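Long-range contacts in cellobiose 2-epimerase (PDB 3VW5), which probably catalyses the reversible epimerization of cellobiose to 4-O-beta-D-glucosyl-D-mannose, acting on an unmodified sugar: residues 52-57 with 75-80; 92-97 with 109-114; 346-351 with 363-368. The protein carries 2 engineered substitutions. All coordinates share one frame; numbering follows the deposited sequence.

Interaction 1. Residues 52-57 with 75-80; sequences RILWFY and HAYEFI
Leu-54 of helix 47-64 packs against Ala-76, Tyr-77 and Ile-80 of helix 67-84. The two helices are consecutive in the chain and form an antiparallel helical hairpin of the (alpha/alpha)6 barrel. The axes of the two short segments come within 8.8 Å and make an angle of 148° between their N-to-C directions.

The contact across the segments is apolar, with no hydrogen bond between them. The backbones are closest where Leu-54 faces the small Ala-76, with their CA atoms 5.5 Å apart. The methyl of Ala-76 lies against the base of Leu-54, CB to CB at 4.2 Å. Ile-53 CG2 reaches the same methyl, Ala-76 CB, at 4.3 Å. The Leu-54 branch extends anti to its own nitrogen (chi1 178°), which carries both methyls along the side of Tyr-77. There Leu-54 CD1 lies 3.9 Å from Tyr-77 CB, and the two side chains run side by side in the same direction. CD2 also sits at the edge of the Tyr-77 ring, near its plane.

The aromatic end of Tyr-77 serves another neighbour. Its ring stacks with Tyr-122 of helix 109-126, a helix that Leu-54 also touches. The hairpin is thus packed against the next helix of the barrel.

Ile-80, one turn beyond Ala-76, closes the apolar patch. Its side chain crosses that of Leu-54 at a slant and brings CD1 to 3.7 Å from Leu-54 CD2.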
loop_
_atom_site.group_PDB
_atom_site.type_symbol
_atom_site.label_atom_id
_atom_site.label_comp_id
_atom_site.label_asym_id
_atom_site.label_seq_id
_atom_site.Cartn_x
_atom_site.Cartn_y
_atom_site.Cartn_z
ATOM N N ARG A 52 -0.202 0.085 -8.612
ATOM C CA ARG A 52 -0.829 -0.890 -7.719
ATOM C C ARG A 52 -1.465 -2.056 -8.482
ATOM O O ARG A 52 -1.395 -3.221 -8.049
ATOM C CB ARG A 52 -1.814 -0.205 -6.788
ATOM C CG ARG A 52 -1.122 0.651 -5.764
ATOM C CD ARG A 52 -2.057 1.616 -5.063
ATOM N NE ARG A 52 -1.479 2.109 -3.820
ATOM C CZ ARG A 52 -2.147 2.798 -2.895
ATOM N NH1 ARG A 52 -3.435 3.087 -3.062
ATOM N NH2 ARG A 52 -1.524 3.192 -1.797
ATOM N N ILE A 53 -2.066 -1.741 -9.623
ATOM C CA ILE A 53 -2.558 -2.781 -10.507
ATOM C C ILE A 53 -1.382 -3.644 -10.996
ATOM O O ILE A 53 -1.424 -4.878 -10.887
ATOM C CB ILE A 53 -3.370 -2.195 -11.658
ATOM C CG1 ILE A 53 -4.626 -1.547 -11.094
ATOM C CG2 ILE A 53 -3.752 -3.273 -12.682
ATOM C CD1 ILE A 53 -5.356 -0.628 -12.072
ATOM N N LEU A 54 -0.325 -2.992 -11.490
ATOM C CA LEU A 54 0.900 -3.695 -11.914
ATOM C C LEU A 54 1.417 -4.589 -10.795
ATOM O O LEU A 54 1.674 -5.777 -11.002
ATOM C CB LEU A 54 1.988 -2.722 -12.379
ATOM C CG LEU A 54 3.328 -3.356 -12.797
ATOM C CD1 LEU A 54 3.136 -4.554 -13.722
ATOM C CD2 LEU A 54 4.297 -2.359 -13.422
ATOM N N TRP A 55 1.541 -4.038 -9.594
ATOM C CA TRP A 55 1.970 -4.867 -8.482
ATOM C C TRP A 55 1.036 -6.061 -8.295
ATOM O O TRP A 55 1.473 -7.181 -8.039
ATOM C CB TRP A 55 2.083 -4.076 -7.165
ATOM C CG TRP A 55 2.509 -5.007 -6.053
ATOM C CD1 TRP A 55 3.785 -5.299 -5.674
ATOM C CD2 TRP A 55 1.652 -5.826 -5.236
ATOM N NE1 TRP A 55 3.779 -6.218 -4.655
ATOM C CE2 TRP A 55 2.484 -6.565 -4.370
ATOM C CE3 TRP A 55 0.263 -5.994 -5.143
ATOM C CZ2 TRP A 55 1.975 -7.466 -3.437
ATOM C CZ3 TRP A 55 -0.237 -6.893 -4.212
ATOM C CH2 TRP A 55 0.611 -7.612 -3.377
ATOM N N PHE A 56 -0.259 -5.801 -8.413
ATOM C CA PHE A 56 -1.269 -6.796 -8.116
ATOM C C PHE A 56 -1.257 -7.954 -9.096
ATOM O O PHE A 56 -1.278 -9.122 -8.690
ATOM C CB PHE A 56 -2.649 -6.162 -8.142
ATOM C CG PHE A 56 -3.759 -7.160 -8.181
ATOM C CD1 PHE A 56 -4.096 -7.868 -7.051
ATOM C CD2 PHE A 56 -4.457 -7.389 -9.350
ATOM C CE1 PHE A 56 -5.111 -8.779 -7.076
ATOM C CE2 PHE A 56 -5.492 -8.294 -9.379
ATOM C CZ PHE A 56 -5.821 -8.996 -8.243
ATOM N N TYR A 57 -1.238 -7.641 -10.386
ATOM C CA TYR A 57 -1.223 -8.711 -11.367
ATOM C C TYR A 57 0.076 -9.474 -11.305
ATOM O O TYR A 57 0.075 -10.717 -11.306
ATOM C CB TYR A 57 -1.515 -8.194 -12.770
ATOM C CG TYR A 57 -2.996 -8.044 -13.022
ATOM C CD1 TYR A 57 -3.853 -9.144 -12.912
ATOM C CD2 TYR A 57 -3.542 -6.813 -13.357
ATOM C CE1 TYR A 57 -5.204 -9.022 -13.144
ATOM C CE2 TYR A 57 -4.893 -6.680 -13.586
ATOM C CZ TYR A 57 -5.723 -7.784 -13.478
ATOM O OH TYR A 57 -7.072 -7.649 -13.705
ATOM N N HIS A 75 0.216 -5.416 -19.501
ATOM C CA HIS A 75 -0.581 -4.322 -20.069
ATOM C C HIS A 75 -0.410 -3.048 -19.267
ATOM O O HIS A 75 -0.244 -1.971 -19.836
ATOM C CB HIS A 75 -2.073 -4.692 -20.134
ATOM C CG HIS A 75 -2.932 -3.644 -20.780
ATOM N ND1 HIS A 75 -2.895 -3.380 -22.131
ATOM C CD2 HIS A 75 -3.842 -2.789 -20.254
ATOM C CE1 HIS A 75 -3.747 -2.409 -22.413
ATOM N NE2 HIS A 75 -4.339 -2.037 -21.294
ATOM N N ALA A 76 -0.467 -3.186 -17.944
ATOM C CA ALA A 76 -0.266 -2.071 -17.027
ATOM C C ALA A 76 1.183 -1.560 -17.058
ATOM O O ALA A 76 1.437 -0.347 -17.134
ATOM C CB ALA A 76 -0.668 -2.473 -15.603
ATOM N N TYR A 77 2.130 -2.492 -16.991
ATOM C CA TYR A 77 3.540 -2.151 -17.156
ATOM C C TYR A 77 3.792 -1.250 -18.369
ATOM O O TYR A 77 4.472 -0.217 -18.262
ATOM C CB TYR A 77 4.384 -3.415 -17.261
ATOM C CG TYR A 77 5.795 -3.189 -17.736
ATOM C CD1 TYR A 77 6.751 -2.653 -16.891
ATOM C CD2 TYR A 77 6.188 -3.551 -19.031
ATOM C CE1 TYR A 77 8.067 -2.463 -17.319
ATOM C CE2 TYR A 77 7.486 -3.360 -19.469
ATOM C CZ TYR A 77 8.425 -2.817 -18.606
ATOM O OH TYR A 77 9.724 -2.625 -19.019
ATOM N N GLU A 78 3.253 -1.632 -19.521
ATOM C CA GLU A 78 3.498 -0.847 -20.723
ATOM C C GLU A 78 2.988 0.571 -20.533
ATOM O O GLU A 78 3.640 1.543 -20.918
ATOM C CB GLU A 78 2.864 -1.499 -21.953
ATOM C CG GLU A 78 3.657 -2.689 -22.490
ATOM C CD GLU A 78 4.854 -2.272 -23.342
ATOM O OE1 GLU A 78 5.978 -2.743 -23.038
ATOM O OE2 GLU A 78 4.679 -1.488 -24.321
ATOM N N PHE A 79 1.825 0.691 -19.914
ATOM C CA PHE A 79 1.249 2.001 -19.692
ATOM C C PHE A 79 2.194 2.869 -18.853
ATOM O O PHE A 79 2.394 4.047 -19.162
ATOM C CB PHE A 79 -0.133 1.885 -19.040
ATOM C CG PHE A 79 -0.853 3.186 -18.935
ATOM C CD1 PHE A 79 -1.455 3.751 -20.058
ATOM C CD2 PHE A 79 -0.925 3.860 -17.716
ATOM C CE1 PHE A 79 -2.120 4.968 -19.970
ATOM C CE2 PHE A 79 -1.583 5.070 -17.618
ATOM C CZ PHE A 79 -2.186 5.628 -18.750
ATOM N N ILE A 80 2.788 2.280 -17.813
ATOM C CA ILE A 80 3.664 3.027 -16.912
ATOM C C ILE A 80 4.957 3.452 -17.611
ATOM O O ILE A 80 5.296 4.646 -17.671
ATOM C CB ILE A 80 3.996 2.208 -15.643
ATOM C CG1 ILE A 80 2.762 2.076 -14.755
ATOM C CG2 ILE A 80 5.146 2.835 -14.861
ATOM C CD1 ILE A 80 2.916 1.047 -13.662
#

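Interaction 2. Residues 92-97 with 109-114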
loop_
_atom_site.group_PDB
_atom_site.type_symbol
_atom_site.label_atom_id
_atom_site.label_comp_id
_atom_site.label_asym_id
_atom_site.label_seq_id
_atom_site.Cartn_x
_atom_site.Cartn_y
_atom_site.Cartn_z
ATOM N N VAL A 92 8.130 9.646 -11.605
ATOM C CA VAL A 92 6.902 9.386 -12.327
ATOM C C VAL A 92 5.919 10.517 -12.047
ATOM O O VAL A 92 5.985 11.142 -10.993
ATOM C CB VAL A 92 6.283 8.037 -11.902
ATOM C CG1 VAL A 92 7.273 6.917 -12.121
ATOM C CG2 VAL A 92 5.877 8.074 -10.436
ATOM N N TYR A 93 5.014 10.785 -12.985
ATOM C CA TYR A 93 4.008 11.830 -12.780
ATOM C C TYR A 93 2.936 11.393 -11.782
ATOM O O TYR A 93 2.955 10.270 -11.285
ATOM C CB TYR A 93 3.361 12.234 -14.107
ATOM C CG TYR A 93 4.353 12.560 -15.195
ATOM C CD1 TYR A 93 5.150 13.702 -15.119
ATOM C CD2 TYR A 93 4.497 11.727 -16.302
ATOM C CE1 TYR A 93 6.070 13.999 -16.119
ATOM C CE2 TYR A 93 5.408 12.012 -17.303
ATOM C CZ TYR A 93 6.198 13.145 -17.208
ATOM O OH TYR A 93 7.103 13.427 -18.208
ATOM N N TRP A 94 1.999 12.287 -11.489
ATOM C CA TRP A 94 0.941 11.992 -10.528
ATOM C C TRP A 94 -0.337 11.462 -11.213
ATOM O O TRP A 94 -0.957 10.505 -10.759
ATOM C CB TRP A 94 0.644 13.235 -9.659
ATOM C CG TRP A 94 -0.401 12.986 -8.615
ATOM C CD1 TRP A 94 -1.708 13.382 -8.649
ATOM C CD2 TRP A 94 -0.239 12.253 -7.398
ATOM N NE1 TRP A 94 -2.369 12.943 -7.530
ATOM C CE2 TRP A 94 -1.492 12.250 -6.743
ATOM C CE3 TRP A 94 0.840 11.602 -6.794
ATOM C CZ2 TRP A 94 -1.690 11.626 -5.517
ATOM C CZ3 TRP A 94 0.639 10.983 -5.575
ATOM C CH2 TRP A 94 -0.616 11.000 -4.949
ATOM N N MET A 95 -0.702 12.086 -12.324
ATOM C CA MET A 95 -1.976 11.847 -12.963
ATOM C C MET A 95 -1.847 11.950 -14.465
ATOM O O MET A 95 -1.306 12.927 -14.979
ATOM C CB MET A 95 -2.961 12.915 -12.519
ATOM C CG MET A 95 -4.400 12.500 -12.715
ATOM S SD MET A 95 -4.872 11.475 -11.325
ATOM C CE MET A 95 -6.041 10.434 -12.156
ATOM N N MET A 96 -2.367 10.956 -15.173
ATOM C CA MET A 96 -2.441 11.026 -16.629
ATOM C C MET A 96 -3.895 11.291 -16.987
ATOM O O MET A 96 -4.765 11.141 -16.139
ATOM C CB MET A 96 -1.974 9.701 -17.242
ATOM C CG MET A 96 -0.730 9.113 -16.574
ATOM S SD MET A 96 0.716 10.221 -16.520
ATOM C CE MET A 96 0.975 10.519 -18.279
ATOM N N ASP A 97 -4.174 11.704 -18.218
ATOM C CA ASP A 97 -5.557 11.705 -18.694
ATOM C C ASP A 97 -5.866 10.307 -19.257
ATOM O O ASP A 97 -4.998 9.431 -19.231
ATOM C CB ASP A 97 -5.814 12.825 -19.711
ATOM C CG ASP A 97 -5.025 12.651 -21.012
ATOM O OD1 ASP A 97 -4.612 11.514 -21.354
ATOM O OD2 ASP A 97 -4.822 13.669 -21.708
ATOM N N THR A 109 7.547 11.500 -3.688
ATOM C CA THR A 109 8.325 10.393 -3.168
ATOM C C THR A 109 7.486 9.121 -2.989
ATOM O O THR A 109 7.896 8.018 -3.355
ATOM C CB THR A 109 8.940 10.784 -1.833
ATOM O OG1 THR A 109 9.808 11.891 -2.054
ATOM C CG2 THR A 109 9.739 9.652 -1.238
ATOM N N TYR A 110 6.310 9.290 -2.412
ATOM C CA TYR A 110 5.405 8.187 -2.127
ATOM C C TYR A 110 4.951 7.478 -3.411
ATOM O O TYR A 110 4.912 6.243 -3.481
ATOM C CB TYR A 110 4.234 8.776 -1.355
ATOM C CG TYR A 110 3.097 7.862 -1.077
ATOM C CD1 TYR A 110 3.032 7.177 0.117
ATOM C CD2 TYR A 110 2.051 7.722 -1.984
ATOM C CE1 TYR A 110 1.970 6.347 0.405
ATOM C CE2 TYR A 110 0.978 6.887 -1.716
ATOM C CZ TYR A 110 0.940 6.200 -0.512
ATOM O OH TYR A 110 -0.123 5.375 -0.205
ATOM N N ASN A 111 4.622 8.269 -4.427
ATOM C CA ASN A 111 4.200 7.747 -5.719
ATOM C C ASN A 111 5.349 7.029 -6.411
ATOM O O ASN A 111 5.179 5.900 -6.879
ATOM C CB ASN A 111 3.664 8.883 -6.593
ATOM C CG ASN A 111 3.028 8.392 -7.885
ATOM O OD1 ASN A 111 2.493 7.287 -7.951
ATOM N ND2 ASN A 111 3.080 9.226 -8.919
ATOM N N ILE A 112 6.523 7.667 -6.459
ATOM C CA ILE A 112 7.717 7.039 -7.048
ATOM C C ILE A 112 8.131 5.731 -6.362
ATOM O O ILE A 112 8.577 4.789 -7.027
ATOM C CB ILE A 112 8.932 7.976 -7.063
ATOM C CG1 ILE A 112 8.587 9.297 -7.760
ATOM C CG2 ILE A 112 10.109 7.275 -7.730
ATOM C CD1 ILE A 112 9.425 10.489 -7.303
ATOM N N ALA A 113 8.007 5.673 -5.038
ATOM C CA ALA A 113 8.328 4.456 -4.315
ATOM C C ALA A 113 7.449 3.319 -4.834
ATOM O O ALA A 113 7.903 2.192 -4.992
ATOM C CB ALA A 113 8.129 4.647 -2.812
ATOM N N PHE A 114 6.184 3.621 -5.098
ATOM C CA PHE A 114 5.246 2.588 -5.492
ATOM C C PHE A 114 5.581 2.027 -6.865
ATOM O O PHE A 114 5.579 0.811 -7.060
ATOM C CB PHE A 114 3.813 3.101 -5.464
ATOM C CG PHE A 114 3.013 2.527 -4.368
ATOM C CD1 PHE A 114 2.619 1.197 -4.423
ATOM C CD2 PHE A 114 2.671 3.302 -3.252
ATOM C CE1 PHE A 114 1.886 0.638 -3.381
ATOM C CE2 PHE A 114 1.929 2.763 -2.203
ATOM C CZ PHE A 114 1.539 1.424 -2.266
HETATM O O HOH W 1 4.514 11.726 -8.762
#
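Asn-111 reaches from the first turn of helix 109-126 toward the backbone of Val-92 and Tyr-93. Its side-chain nitrogen ND2 lies 2.6 Å from the carbonyl oxygen of Tyr-93. A water links the amide to the segment 92-97. Asn-111 ND2 donates to it at 2.9 Å, and the water donates to Val-92 O at 2.7 Å. The buried amide is thus tied through water to a stretch of backbone that has no regular structure.

Apolar groups pack around the amide. Val-92 CG2 approaches Asn-111 ND2 to 3.4 Å, and the two side chains cross at a slant. The same methyl, Val-92 CG2, meets Ile-112 CG1 at 4.0 Å. Trp-94 comes in beside the stem of Asn-111, its CZ3 3.8 Å from Asn-111 CB. The indole and the amide planes are steeply turned, 75° apart, and the approach is oblique to the ring. One torsion explains the meeting: CG of Trp-94 stands anti to its N (chi1 -178°), which sets CE3 and CZ3 beside Asn-111 CB.

Backbone pairing positions Trp-94. It bonds to Val-47 and to Asp-104, and with Met-95 it faces Asp-104 in a classic beta bulge. Tyr-93 is held by a backbone bond to Cys-84, at the end of helix 67-84.

The contact therefore joins the start of helix 109-126 to the chain leading into strand 95-96, which lies between strands 45-46 and 102-108 in an antiparallel sheet. Helix 47-64 adjoins Asn-111 through Val-47 and Ile-48, and helix 179-196 packs on Thr-109, Tyr-110, Ala-113 and Phe-114.

Interaction 3. Residues 346-351 with 363-368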
loop_
_atom_site.group_PDB
_atom_site.type_symbol
_atom_site.label_atom_id
_atom_site.label_comp_id
_atom_site.label_asym_id
_atom_site.label_seq_id
_atom_site.Cartn_x
_atom_site.Cartn_y
_atom_site.Cartn_z
ATOM N N GLY A 346 -21.633 -5.385 -10.903
ATOM C CA GLY A 346 -20.517 -6.219 -10.567
ATOM C C GLY A 346 -19.651 -5.184 -9.856
ATOM O O GLY A 346 -18.999 -4.340 -10.487
ATOM N N GLY A 347 -19.711 -5.192 -8.531
ATOM C CA GLY A 347 -18.822 -4.381 -7.731
ATOM C C GLY A 347 -17.824 -5.298 -7.055
ATOM O O GLY A 347 -17.830 -6.511 -7.312
ATOM N N GLU A 348 -16.969 -4.738 -6.196
ATOM C CA GLU A 348 -16.006 -5.565 -5.488
ATOM C C GLU A 348 -16.038 -5.384 -3.975
ATOM O O GLU A 348 -16.719 -6.139 -3.288
ATOM C CB GLU A 348 -14.584 -5.457 -6.080
ATOM C CG GLU A 348 -13.947 -4.089 -6.035
ATOM C CD GLU A 348 -12.765 -4.022 -5.060
ATOM O OE1 GLU A 348 -12.937 -3.376 -3.994
ATOM O OE2 GLU A 348 -11.681 -4.594 -5.356
ATOM N N TRP A 349 -15.290 -4.420 -3.456
ATOM C CA TRP A 349 -15.356 -4.086 -2.036
ATOM C C TRP A 349 -15.827 -2.645 -1.908
ATOM O O TRP A 349 -15.391 -1.783 -2.664
ATOM C CB TRP A 349 -13.989 -4.228 -1.343
ATOM C CG TRP A 349 -13.484 -5.637 -1.168
ATOM C CD1 TRP A 349 -13.794 -6.734 -1.943
ATOM C CD2 TRP A 349 -12.583 -6.106 -0.151
ATOM N NE1 TRP A 349 -13.143 -7.847 -1.465
ATOM C CE2 TRP A 349 -12.392 -7.495 -0.370
ATOM C CE3 TRP A 349 -11.912 -5.491 0.914
ATOM C CZ2 TRP A 349 -11.553 -8.277 0.443
ATOM C CZ3 TRP A 349 -11.086 -6.272 1.724
ATOM C CH2 TRP A 349 -10.916 -7.650 1.482
ATOM N N TYR A 350 -16.718 -2.380 -0.961
ATOM C CA TYR A 350 -17.031 -1.006 -0.620
ATOM C C TYR A 350 -15.807 -0.318 -0.028
ATOM O O TYR A 350 -15.062 -0.913 0.757
ATOM C CB TYR A 350 -18.163 -0.945 0.398
ATOM C CG TYR A 350 -19.506 -1.340 -0.132
ATOM C CD1 TYR A 350 -20.270 -0.448 -0.883
ATOM C CD2 TYR A 350 -20.032 -2.593 0.142
ATOM C CE1 TYR A 350 -21.522 -0.805 -1.351
ATOM C CE2 TYR A 350 -21.275 -2.964 -0.324
ATOM C CZ TYR A 350 -22.018 -2.064 -1.062
ATOM O OH TYR A 350 -23.258 -2.422 -1.512
ATOM N N SER A 351 -15.619 0.941 -0.403
ATOM C CA SER A 351 -14.568 1.792 0.152
ATOM C C SER A 351 -14.667 1.995 1.679
ATOM O O SER A 351 -13.708 1.731 2.415
ATOM C CB SER A 351 -14.607 3.148 -0.549
ATOM O OG SER A 351 -13.451 3.900 -0.270
ATOM N N LYS A 363 -18.152 7.415 -1.728
ATOM C CA LYS A 363 -16.796 6.933 -1.971
ATOM C C LYS A 363 -16.824 6.004 -3.178
ATOM O O LYS A 363 -17.592 5.041 -3.202
ATOM C CB LYS A 363 -16.242 6.191 -0.744
ATOM C CG LYS A 363 -16.061 7.040 0.502
ATOM C CD LYS A 363 -15.252 8.280 0.224
ATOM C CE LYS A 363 -13.755 7.985 0.160
ATOM N NZ LYS A 363 -12.975 9.266 0.130
ATOM N N GLU A 364 -15.996 6.291 -4.176
ATOM C CA GLU A 364 -15.978 5.504 -5.413
ATOM C C GLU A 364 -15.496 4.066 -5.200
ATOM O O GLU A 364 -14.770 3.777 -4.239
ATOM C CB GLU A 364 -15.104 6.180 -6.472
ATOM C CG GLU A 364 -14.796 7.636 -6.164
ATOM C CD GLU A 364 -13.543 7.799 -5.330
ATOM O OE1 GLU A 364 -13.637 8.297 -4.179
ATOM O OE2 GLU A 364 -12.467 7.420 -5.835
ATOM N N THR A 365 -15.894 3.177 -6.110
ATOM C CA THR A 365 -15.458 1.781 -6.078
ATOM C C THR A 365 -14.017 1.650 -6.592
ATOM O O THR A 365 -13.231 0.852 -6.096
ATOM C CB THR A 365 -16.379 0.907 -6.938
ATOM O OG1 THR A 365 -17.739 1.166 -6.580
ATOM C CG2 THR A 365 -16.103 -0.561 -6.705
ATOM N N VAL A 366 -13.695 2.459 -7.592
ATOM C CA VAL A 366 -12.360 2.502 -8.157
ATOM C C VAL A 366 -12.006 3.939 -8.488
ATOM O O VAL A 366 -12.795 4.649 -9.117
ATOM C CB VAL A 366 -12.258 1.702 -9.470
ATOM C CG1 VAL A 366 -10.841 1.802 -10.027
ATOM C CG2 VAL A 366 -12.661 0.253 -9.263
ATOM N N GLY A 367 -10.812 4.362 -8.081
ATOM C CA GLY A 367 -10.317 5.689 -8.404
ATOM C C GLY A 367 -8.839 5.810 -8.093
ATOM O O GLY A 367 -8.168 4.810 -7.819
ATOM N N PRO A 368 -8.319 7.045 -8.107
ATOM C CA PRO A 368 -6.886 7.261 -7.876
ATOM C C PRO A 368 -6.405 6.664 -6.557
ATOM O O PRO A 368 -5.260 6.242 -6.478
ATOM C CB PRO A 368 -6.763 8.792 -7.857
ATOM C CG PRO A 368 -7.923 9.263 -8.636
ATOM C CD PRO A 368 -9.036 8.319 -8.278
HETATM O O HOH W 2 -13.313 5.313 -2.475
HETATM O O HOH W 3 -17.619 2.478 -2.130
#
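Ser-351 CB overlaps the stem of Lys-363, CB to CB at 3.5 Å, and also lies 3.7 Å from the carbonyl oxygen of Glu-364. Lys-363 then bends at chi2 and chi3, and the contact is made mainly by its CB.

The two loops flank strand 352-353, before the last helix 373-385 of the (alpha/alpha)6 barrel. Thr-365 and Val-366 face Leu-33 in a classic beta bulge.

Two waters join the loops. One sits 2.6 Å from Ser-351 OG and donates to Glu-364 O at 2.8 Å. The other accepts from Ser-351 N and donates to Lys-363 O.

Thr-365 CG2 meets Glu-348 CG at 4.2 Å, the two side chains passing one another running opposite ways. Glu-348 OE1 takes the N-H of Trp-349 from above the carboxylate plane. OE1 also forms a salt bridge with NZ of Lys-370, two residues beyond 363-368, which bonds to Trp-349 O and Thr-365 O and ties the loops together. OE2 accepts from Trp-18 NE1 and Asn-375 ND2.

With no direct hydrogen bond between the segments, a few van der Waals touches, waters and Lys-370 join them, and the lysine probably helps offset the charge of buried Glu-348.

In the fold
All three contacts are largely buried, though interaction 3 includes the partly exposed Lys-363 and Glu-364. Interaction 1 joins two helices through apolar groups alone. Interaction 2 joins a helix start to the approach to a strand, and mixes apolar packing with an amide and a water. Interaction 3 pairs two irregular loops and relies most on water. Interactions 1 and 2 adjoin: Arg-52 of helix 47-64 packs on Tyr-110 and has a cation-pi contact with Phe-114, and Phe-79 touches Met-96. Interaction 3 meets interaction 2 where Pro-368 packs on Met-95. It does not touch interaction 1, although helix 2-19 packs against both.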